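Local coordinates for cell wall surface anchor family protein (PDB 3TW0) that probably acts as the adhesive tip pilin of group B streptococcal pili, contacting host surfaces through a magnesium-binding von Willebrand factor A fold, at residues A[21-26]-A[31-36]; A[101-106]-A[127-132]. The protein carries 2 engineered substitutions. All coordinates share one frame; numbering follows the deposited sequence.

Contact 1. Residues A[21-26]-A[31-36]. With MG (magnesium ion), chain E; ACT (acetate ion), chain F.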
ATOM      1  N   ASN A  21      -4.667   4.205   7.672  1.00 17.29           N
ATOM      2  CA  ASN A  21      -5.793   4.258   8.625  1.00 18.66           C
ATOM      3  C   ASN A  21      -5.818   3.102   9.610  1.00 19.18           C
ATOM      4  O   ASN A  21      -6.194   3.287  10.783  1.00 18.65           O
ATOM      5  CB  ASN A  21      -7.122   4.324   7.886  1.00 18.39           C
ATOM      6  CG  ASN A  21      -7.255   5.573   7.064  1.00 18.89           C
ATOM      7  OD1 ASN A  21      -6.584   6.584   7.326  1.00 20.65           O
ATOM      8  ND2 ASN A  21      -8.100   5.515   6.035  1.00 17.25           N
ATOM      9  N   SER A  22      -5.393   1.914   9.149  1.00 19.51           N
ATOM     10  CA  SER A  22      -5.317   0.750  10.051  1.00 19.89           C
ATOM     11  C   SER A  22      -4.355   1.017  11.217  1.00 19.94           C
ATOM     12  O   SER A  22      -4.400   0.320  12.249  1.00 19.97           O
ATOM     13  CB  SER A  22      -4.917  -0.524   9.286  1.00 20.71           C
ATOM     14  OG  SER A  22      -3.560  -0.465   8.834  1.00 20.07           O
ATOM     15  N   MET A  23      -3.493   2.037  11.075  1.00 19.83           N
ATOM     16  CA  MET A  23      -2.529   2.327  12.132  1.00 19.46           C
ATOM     17  C   MET A  23      -3.108   3.288  13.184  1.00 20.15           C
ATOM     18  O   MET A  23      -2.464   3.529  14.199  1.00 19.63           O
ATOM     19  CB  MET A  23      -1.212   2.899  11.562  1.00 19.38           C
ATOM     20  CG  MET A  23      -0.490   1.980  10.585  1.00 17.65           C
ATOM     21  SD  MET A  23       0.353   0.592  11.370  1.00 17.17           S
ATOM     22  CE  MET A  23       1.688   1.410  12.197  1.00 16.13           C
ATOM     23  N   ASN A  24      -4.295   3.854  12.942  1.00 21.48           N
ATOM     24  CA  ASN A  24      -4.944   4.717  13.958  1.00 23.08           C
ATOM     25  C   ASN A  24      -4.884   4.063  15.346  1.00 23.70           C
ATOM     26  O   ASN A  24      -5.098   2.842  15.483  1.00 23.72           O
ATOM     27  CB  ASN A  24      -6.375   5.077  13.562  1.00 23.43           C
ATOM     28  CG  ASN A  24      -7.099   5.907  14.633  1.00 24.82           C
ATOM     29  OD1 ASN A  24      -7.645   5.363  15.592  1.00 27.09           O
ATOM     30  ND2 ASN A  24      -7.099   7.215  14.467  1.00 24.17           N
ATOM     31  N   ASN A  25      -4.570   4.864  16.364  1.00 24.39           N
ATOM     32  CA  ASN A  25      -4.303   4.335  17.721  1.00 25.11           C
ATOM     33  C   ASN A  25      -5.468   3.553  18.380  1.00 25.56           C
ATOM     34  O   ASN A  25      -5.240   2.654  19.187  1.00 24.11           O
ATOM     35  CB  ASN A  25      -3.765   5.443  18.658  1.00 24.65           C
ATOM     36  CG  ASN A  25      -2.357   5.900  18.283  1.00 23.05           C
ATOM     37  OD1 ASN A  25      -1.471   5.088  18.026  1.00 19.83           O
ATOM     38  ND2 ASN A  25      -2.150   7.226  18.256  1.00 23.49           N
ATOM     39  N   GLU A  26      -6.699   3.895  18.002  1.00 27.30           N
ATOM     40  CA  GLU A  26      -7.906   3.168  18.445  1.00 29.06           C
ATOM     41  C   GLU A  26      -8.031   1.732  17.906  1.00 29.91           C
ATOM     42  O   GLU A  26      -8.571   0.854  18.612  1.00 30.59           O
ATOM     43  CB  GLU A  26      -9.168   3.952  18.075  1.00 29.40           C
ATOM     44  CG  GLU A  26      -9.317   5.273  18.832  1.00 32.07           C
ATOM     45  CD  GLU A  26     -10.672   5.915  18.631  1.00 34.75           C
ATOM     46  OE1 GLU A  26     -11.107   6.686  19.508  1.00 39.22           O
ATOM     47  OE2 GLU A  26     -11.313   5.649  17.605  1.00 36.32           O
ATOM     48  N   SER A  31      -4.634  -0.766  20.241  1.00 31.87           N
ATOM     49  CA  SER A  31      -3.290  -1.322  20.126  1.00 30.43           C
ATOM     50  C   SER A  31      -2.217  -0.235  19.999  1.00 29.88           C
ATOM     51  O   SER A  31      -1.029  -0.542  20.055  1.00 30.66           O
ATOM     52  CB  SER A  31      -3.227  -2.281  18.939  1.00 30.14           C
ATOM     53  OG  SER A  31      -3.671  -3.574  19.302  1.00 29.14           O
ATOM     54  N   GLN A  32      -2.652   1.019  19.822  1.00 28.63           N
ATOM     55  CA  GLN A  32      -1.784   2.214  19.693  1.00 27.34           C
ATOM     56  C   GLN A  32      -0.703   2.055  18.631  1.00 26.00           C
ATOM     57  O   GLN A  32       0.473   2.375  18.842  1.00 24.96           O
ATOM     58  CB  GLN A  32      -1.195   2.627  21.036  1.00 27.63           C
ATOM     59  CG  GLN A  32      -2.246   3.026  22.082  1.00 30.00           C
ATOM     60  CD  GLN A  32      -1.630   3.375  23.446  1.00 31.39           C
ATOM     61  OE1 GLN A  32      -1.856   4.456  23.972  1.00 30.61           O
ATOM     62  NE2 GLN A  32      -0.858   2.454  24.014  1.00 31.71           N
ATOM     63  N   ARG A  33      -1.133   1.564  17.474  1.00 24.72           N
ATOM     64  CA  ARG A  33      -0.227   1.266  16.380  1.00 23.21           C
ATOM     65  C   ARG A  33       0.653   2.458  15.999  1.00 22.51           C
ATOM     66  O   ARG A  33       1.872   2.354  16.035  1.00 21.94           O
ATOM     67  CB  ARG A  33      -1.005   0.721  15.189  1.00 23.53           C
ATOM     68  CG  ARG A  33      -1.345  -0.750  15.312  1.00 21.94           C
ATOM     69  CD  ARG A  33      -2.100  -1.175  14.120  1.00 22.19           C
ATOM     70  NE  ARG A  33      -2.414  -2.589  14.171  1.00 22.58           N
ATOM     71  CZ  ARG A  33      -3.519  -3.134  13.677  1.00 22.86           C
ATOM     72  NH1 ARG A  33      -4.436  -2.366  13.101  1.00 19.39           N
ATOM     73  NH2 ARG A  33      -3.704  -4.460  13.769  1.00 21.62           N
ATOM     74  N   ALA A  34       0.044   3.601  15.704  1.00 22.05           N
ATOM     75  CA  ALA A  34       0.813   4.748  15.200  1.00 21.58           C
ATOM     76  C   ALA A  34       1.744   5.341  16.239  1.00 21.40           C
ATOM     77  O   ALA A  34       2.877   5.716  15.921  1.00 20.67           O
ATOM     78  CB  ALA A  34      -0.085   5.799  14.664  1.00 20.67           C
ATOM     79  N   LEU A  35       1.254   5.457  17.469  1.00 21.72           N
ATOM     80  CA  LEU A  35       2.076   5.995  18.561  1.00 21.91           C
ATOM     81  C   LEU A  35       3.319   5.116  18.707  1.00 21.79           C
ATOM     82  O   LEU A  35       4.445   5.624  18.769  1.00 21.56           O
ATOM     83  CB  LEU A  35       1.289   6.060  19.883  1.00 21.75           C
ATOM     84  CG  LEU A  35       2.026   6.284  21.232  1.00 23.12           C
ATOM     85  CD1 LEU A  35       2.752   7.613  21.333  1.00 22.52           C
ATOM     86  CD2 LEU A  35       1.072   6.118  22.417  1.00 22.99           C
ATOM     87  N   LYS A  36       3.102   3.806  18.736  1.00 21.84           N
ATOM     88  CA  LYS A  36       4.183   2.845  18.959  1.00 22.19           C
ATOM     89  C   LYS A  36       5.149   2.790  17.783  1.00 21.57           C
ATOM     90  O   LYS A  36       6.366   2.681  17.972  1.00 21.19           O
ATOM     91  CB  LYS A  36       3.602   1.472  19.331  1.00 22.25           C
ATOM     92  CG  LYS A  36       2.930   1.453  20.754  1.00 24.89           C
ATOM     93  CD  LYS A  36       2.208   0.141  21.125  1.00 27.92           C
ATOM     94  CE  LYS A  36       2.649  -1.040  20.242  1.00 33.56           C
ATOM     95  NZ  LYS A  36       3.022  -2.268  21.023  1.00 37.97           N
TER
HETATM   96 MG    MG E 701      -2.933  -0.062   6.814  1.00 20.16          MG
HETATM   97  C   ACT F 702      -5.577   0.748   5.395  1.00 17.37           C
HETATM   98  O   ACT F 702      -4.817   0.752   6.379  1.00 16.64           O
HETATM   99  OXT ACT F 702      -5.097   0.204   4.375  1.00 15.99           O
HETATM  100  CH3 ACT F 702      -6.967   1.368   5.418  1.00 17.40           C
HETATM  101  O   HOH W   1      -4.058   0.814  16.777  1.00 25.33           O
HETATM  102  O   HOH W   2      -1.287  -0.875   7.394  1.00 18.47           O
HETATM  103  O   HOH W   3      -3.746  -2.086   6.446  1.00 16.47           O
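Asn25 and Leu35 meet with their side chains crossing at about a right angle, and the amide of Asn25 shows how a side chain can bind a backbone N-H in the first turn of a helix. With CG beside its own backbone N (chi1 -69°), the amide is carried forward until OD1 accepts from Leu35 N at 2.8 Å, in the carbonyl plane and on a lone pair, in a nearly straight bond (166°). Its main chain adds a second grip, since Asn25 O receives Gln32 N at 3.1 Å. One water accepts from Arg33 N while donating to Asn24 O, bridging the segments.

Arg33, extended from CG to NE, presents the edge of its guanidinium to Ser22, so that NH1 reaches Ser22 O at 2.8 Å nearly in the guanidinium plane. Met23 crosses this chain at about a right angle, with SD 4.1 Å from Arg33 CB. The guanidinium also donates from NH2 to Gly326 O.

Ser22 OG binds magnesium together with Ser20, Thr143, two waters and an acetate oxygen, and is hydrogen-bonded to Asp173. Ser20 and Ser22 are consistent with the serine pair of the metal-ion-dependent adhesion site of von Willebrand factor A domains. Gripping the Ser22 carbonyl from the helix side probably steadies the metal-binding turn, while at the helix start Arg33 N meets water, Ala34 N weakly Met23 O, and Leu35 N Asn25 OD1.

Contact 2. Residues A[101-106]-A[127-132]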
ATOM      1  N   THR A 101      -3.870  17.883  -0.204  1.00 20.91           N
ATOM      2  CA  THR A 101      -2.487  18.084   0.152  1.00 21.20           C
ATOM      3  C   THR A 101      -2.169  17.194   1.344  1.00 21.35           C
ATOM      4  O   THR A 101      -2.836  17.265   2.389  1.00 20.72           O
ATOM      5  CB  THR A 101      -2.224  19.576   0.489  1.00 22.03           C
ATOM      6  OG1 THR A 101      -2.481  20.365  -0.683  1.00 23.55           O
ATOM      7  CG2 THR A 101      -0.793  19.801   0.929  1.00 20.83           C
ATOM      8  N   THR A 102      -1.160  16.335   1.191  1.00 20.79           N
ATOM      9  CA  THR A 102      -0.798  15.374   2.246  1.00 20.11           C
ATOM     10  C   THR A 102      -0.055  16.115   3.335  1.00 20.13           C
ATOM     11  O   THR A 102       0.507  17.166   3.075  1.00 20.78           O
ATOM     12  CB  THR A 102       0.121  14.243   1.693  1.00 19.56           C
ATOM     13  OG1 THR A 102       1.263  14.821   1.049  1.00 20.94           O
ATOM     14  CG2 THR A 102      -0.648  13.343   0.679  1.00 18.26           C
ATOM     15  N   HIS A 103      -0.072  15.578   4.550  1.00 20.17           N
ATOM     16  CA  HIS A 103       0.867  15.967   5.587  1.00 20.46           C
ATOM     17  C   HIS A 103       2.302  15.698   5.106  1.00 20.18           C
ATOM     18  O   HIS A 103       2.563  14.724   4.410  1.00 19.51           O
ATOM     19  CB  HIS A 103       0.665  15.086   6.825  1.00 20.95           C
ATOM     20  CG  HIS A 103      -0.677  15.217   7.481  1.00 24.33           C
ATOM     21  ND1 HIS A 103      -1.152  16.412   7.987  1.00 25.60           N
ATOM     22  CD2 HIS A 103      -1.619  14.287   7.767  1.00 24.25           C
ATOM     23  CE1 HIS A 103      -2.332  16.213   8.545  1.00 25.83           C
ATOM     24  NE2 HIS A 103      -2.643  14.935   8.418  1.00 25.59           N
ATOM     25  N   ASN A 104       3.234  16.541   5.520  1.00 20.22           N
ATOM     26  CA  ASN A 104       4.656  16.317   5.248  1.00 19.89           C
ATOM     27  C   ASN A 104       5.242  15.573   6.425  1.00 19.45           C
ATOM     28  O   ASN A 104       5.757  16.166   7.381  1.00 17.58           O
ATOM     29  CB  ASN A 104       5.409  17.622   5.032  1.00 20.18           C
ATOM     30  CG  ASN A 104       6.828  17.401   4.546  1.00 21.42           C
ATOM     31  OD1 ASN A 104       7.271  16.261   4.401  1.00 22.29           O
ATOM     32  ND2 ASN A 104       7.522  18.488   4.218  1.00 17.95           N
ATOM     33  N   TYR A 105       5.146  14.247   6.349  1.00 19.17           N
ATOM     34  CA  TYR A 105       5.652  13.406   7.407  1.00 19.11           C
ATOM     35  C   TYR A 105       6.951  12.728   6.942  1.00 19.11           C
ATOM     36  O   TYR A 105       7.397  11.729   7.524  1.00 18.17           O
ATOM     37  CB  TYR A 105       4.588  12.368   7.811  1.00 19.08           C
ATOM     38  CG  TYR A 105       3.380  12.906   8.587  1.00 19.54           C
ATOM     39  CD1 TYR A 105       3.451  14.073   9.361  1.00 20.05           C
ATOM     40  CD2 TYR A 105       2.185  12.208   8.573  1.00 20.31           C
ATOM     41  CE1 TYR A 105       2.326  14.529  10.080  1.00 21.26           C
ATOM     42  CE2 TYR A 105       1.068  12.642   9.264  1.00 20.00           C
ATOM     43  CZ  TYR A 105       1.143  13.789  10.024  1.00 22.16           C
ATOM     44  OH  TYR A 105       0.020  14.180  10.709  1.00 23.35           O
ATOM     45  N   SER A 106       7.561  13.285   5.897  1.00 18.66           N
ATOM     46  CA  SER A 106       8.741  12.657   5.300  1.00 17.73           C
ATOM     47  C   SER A 106       9.997  13.548   5.366  1.00 17.91           C
ATOM     48  O   SER A 106       9.908  14.788   5.467  1.00 15.67           O
ATOM     49  CB  SER A 106       8.433  12.226   3.868  1.00 18.19           C
ATOM     50  OG  SER A 106       7.440  11.194   3.869  1.00 18.83           O
ATOM     51  N   GLU A 127       0.091   9.566  15.226  1.00 22.28           N
ATOM     52  CA  GLU A 127      -1.311   9.208  15.040  1.00 22.27           C
ATOM     53  C   GLU A 127      -1.569   9.103  13.549  1.00 22.42           C
ATOM     54  O   GLU A 127      -0.835   9.702  12.763  1.00 21.41           O
ATOM     55  CB  GLU A 127      -2.236  10.261  15.727  1.00 22.89           C
ATOM     56  CG  GLU A 127      -3.752   9.939  15.713  1.00 22.84           C
ATOM     57  CD  GLU A 127      -4.093   8.612  16.388  1.00 24.59           C
ATOM     58  OE1 GLU A 127      -4.317   8.589  17.623  1.00 25.38           O
ATOM     59  OE2 GLU A 127      -4.126   7.575  15.690  1.00 22.38           O
ATOM     60  N   ALA A 128      -2.597   8.324  13.182  1.00 23.10           N
ATOM     61  CA  ALA A 128      -3.103   8.194  11.801  1.00 23.57           C
ATOM     62  C   ALA A 128      -4.556   8.742  11.689  1.00 24.54           C
ATOM     63  O   ALA A 128      -5.183   9.031  12.716  1.00 24.99           O
ATOM     64  CB  ALA A 128      -3.029   6.734  11.366  1.00 23.21           C
ATOM     65  N   GLU A 129      -5.092   8.885  10.470  1.00 25.28           N
ATOM     66  CA  GLU A 129      -6.434   9.492  10.275  1.00 25.93           C
ATOM     67  C   GLU A 129      -7.578   8.665  10.844  1.00 26.44           C
ATOM     68  O   GLU A 129      -7.490   7.432  10.948  1.00 24.93           O
ATOM     69  CB  GLU A 129      -6.764   9.799   8.808  1.00 26.09           C
ATOM     70  CG  GLU A 129      -5.800  10.706   8.032  1.00 27.96           C
ATOM     71  CD  GLU A 129      -5.561  12.075   8.637  1.00 27.70           C
ATOM     72  OE1 GLU A 129      -6.384  12.575   9.457  1.00 28.49           O
ATOM     73  OE2 GLU A 129      -4.504  12.646   8.300  1.00 29.19           O
ATOM     74  N   HIS A 130      -8.651   9.379  11.191  1.00 27.29           N
ATOM     75  CA  HIS A 130      -9.836   8.804  11.817  1.00 29.10           C
ATOM     76  C   HIS A 130     -11.033   9.078  10.922  1.00 29.80           C
ATOM     77  O   HIS A 130     -11.177  10.180  10.396  1.00 29.28           O
ATOM     78  CB  HIS A 130     -10.066   9.427  13.210  1.00 29.94           C
ATOM     79  CG  HIS A 130     -11.096   8.709  14.036  1.00 31.93           C
ATOM     80  ND1 HIS A 130     -10.931   8.460  15.382  1.00 35.01           N
ATOM     81  CD2 HIS A 130     -12.299   8.180  13.704  1.00 34.18           C
ATOM     82  CE1 HIS A 130     -11.986   7.812  15.845  1.00 36.09           C
ATOM     83  NE2 HIS A 130     -12.826   7.614  14.844  1.00 35.59           N
ATOM     84  N   ILE A 131     -11.882   8.066  10.752  1.00 31.17           N
ATOM     85  CA  ILE A 131     -13.076   8.161   9.900  1.00 32.76           C
ATOM     86  C   ILE A 131     -13.955   9.374  10.280  1.00 33.34           C
ATOM     87  O   ILE A 131     -14.680   9.906   9.432  1.00 33.50           O
ATOM     88  CB  ILE A 131     -13.886   6.813   9.910  1.00 33.44           C
ATOM     89  CG1 ILE A 131     -14.999   6.799   8.840  1.00 35.30           C
ATOM     90  CG2 ILE A 131     -14.439   6.500  11.310  1.00 33.90           C
ATOM     91  CD1 ILE A 131     -15.495   5.381   8.498  1.00 36.94           C
ATOM     92  N   ASN A 132     -13.845   9.806  11.543  1.00 33.60           N
ATOM     93  CA  ASN A 132     -14.517  11.008  12.071  1.00 34.42           C
ATOM     94  C   ASN A 132     -13.605  12.262  12.309  1.00 34.48           C
ATOM     95  O   ASN A 132     -14.064  13.304  12.804  1.00 35.72           O
ATOM     96  CB  ASN A 132     -15.330  10.641  13.330  1.00 34.05           C
ATOM     97  CG  ASN A 132     -16.428   9.595  13.040  1.00 34.87           C
ATOM     98  OD1 ASN A 132     -16.977   9.537  11.942  1.00 33.63           O
ATOM     99  ND2 ASN A 132     -16.743   8.771  14.033  1.00 35.53           N
TER
HETATM  100  O   HOH W   4      -1.863  12.327  11.045  1.00 29.08           O
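His103 and Glu129 approach from opposite directions and supply the direct bond between two irregular loops, an instance of a histidine edge meeting a carboxylate. His103 NE2 donates to Glu129 OE2 at 3.0 Å; the bond is bent (134° at the hydrogen), but the acceptor lies close to the ring plane and is met nearly along its C-O axis. Ring and carboxylate are only 15° from coplanar, and the oxygen lies off the N-H direction, on the CD2 side, with Glu129 OE2 3.4 Å from His103 CD2. Glu129 reaches the ring by a bend at chi2 (-57°) that turns its end toward the other loop.

Further along, Asn104 turns its OD1 back on its own segment, weakly accepting from Ser106 N. Tyr105 then lies across the histidine: its OH sits 3.3 Å above the centre of the His103 ring, while His103 CB lies over the face of the tyrosine ring. The phenol oxygen thus sits over one face of the imidazole while the edge of the ring is engaged. Tyr105 OH also meets a water at 2.7 Å. This water donates weakly to Glu127 O, giving the loops a second, solvent-mediated link.

At the end of the segment, Ser106 OG is hydrogen-bonded to Phe66 O and Thr60 N, and Tyr105 O to Thr60 OG1, so that the loop is held against strand 55-61, an outermost strand of the parallel sheet. Segment 101-106 joins strand 97-101 of the antiparallel sheet to strand 107-108, and segment 127-132 follows helix 114-122 on the way to helix 145-159; their contact lies at the surface.

From the N terminus, the chain leaves strand 11-18 of the parallel sheet, and contact 1 closes a short loop around helix 27-30 before helix 33-48 proceeds. Contact 2 opens only later, spanning strands 107-108 and 110-111 and helix 114-122, so the two closures follow in series and neither nest nor cross. In space they adjoin, with centres about 12 Å apart. Residues 24-25 meet residues 127-128: Asn25 N donates to Glu127 OE2, and Asn24 ND2 to Ala128 O. Segment 127-132 is therefore shared ground, bonded to the 21-26 loop of contact 1 and, through contact 2, to the loop after strand 97-101.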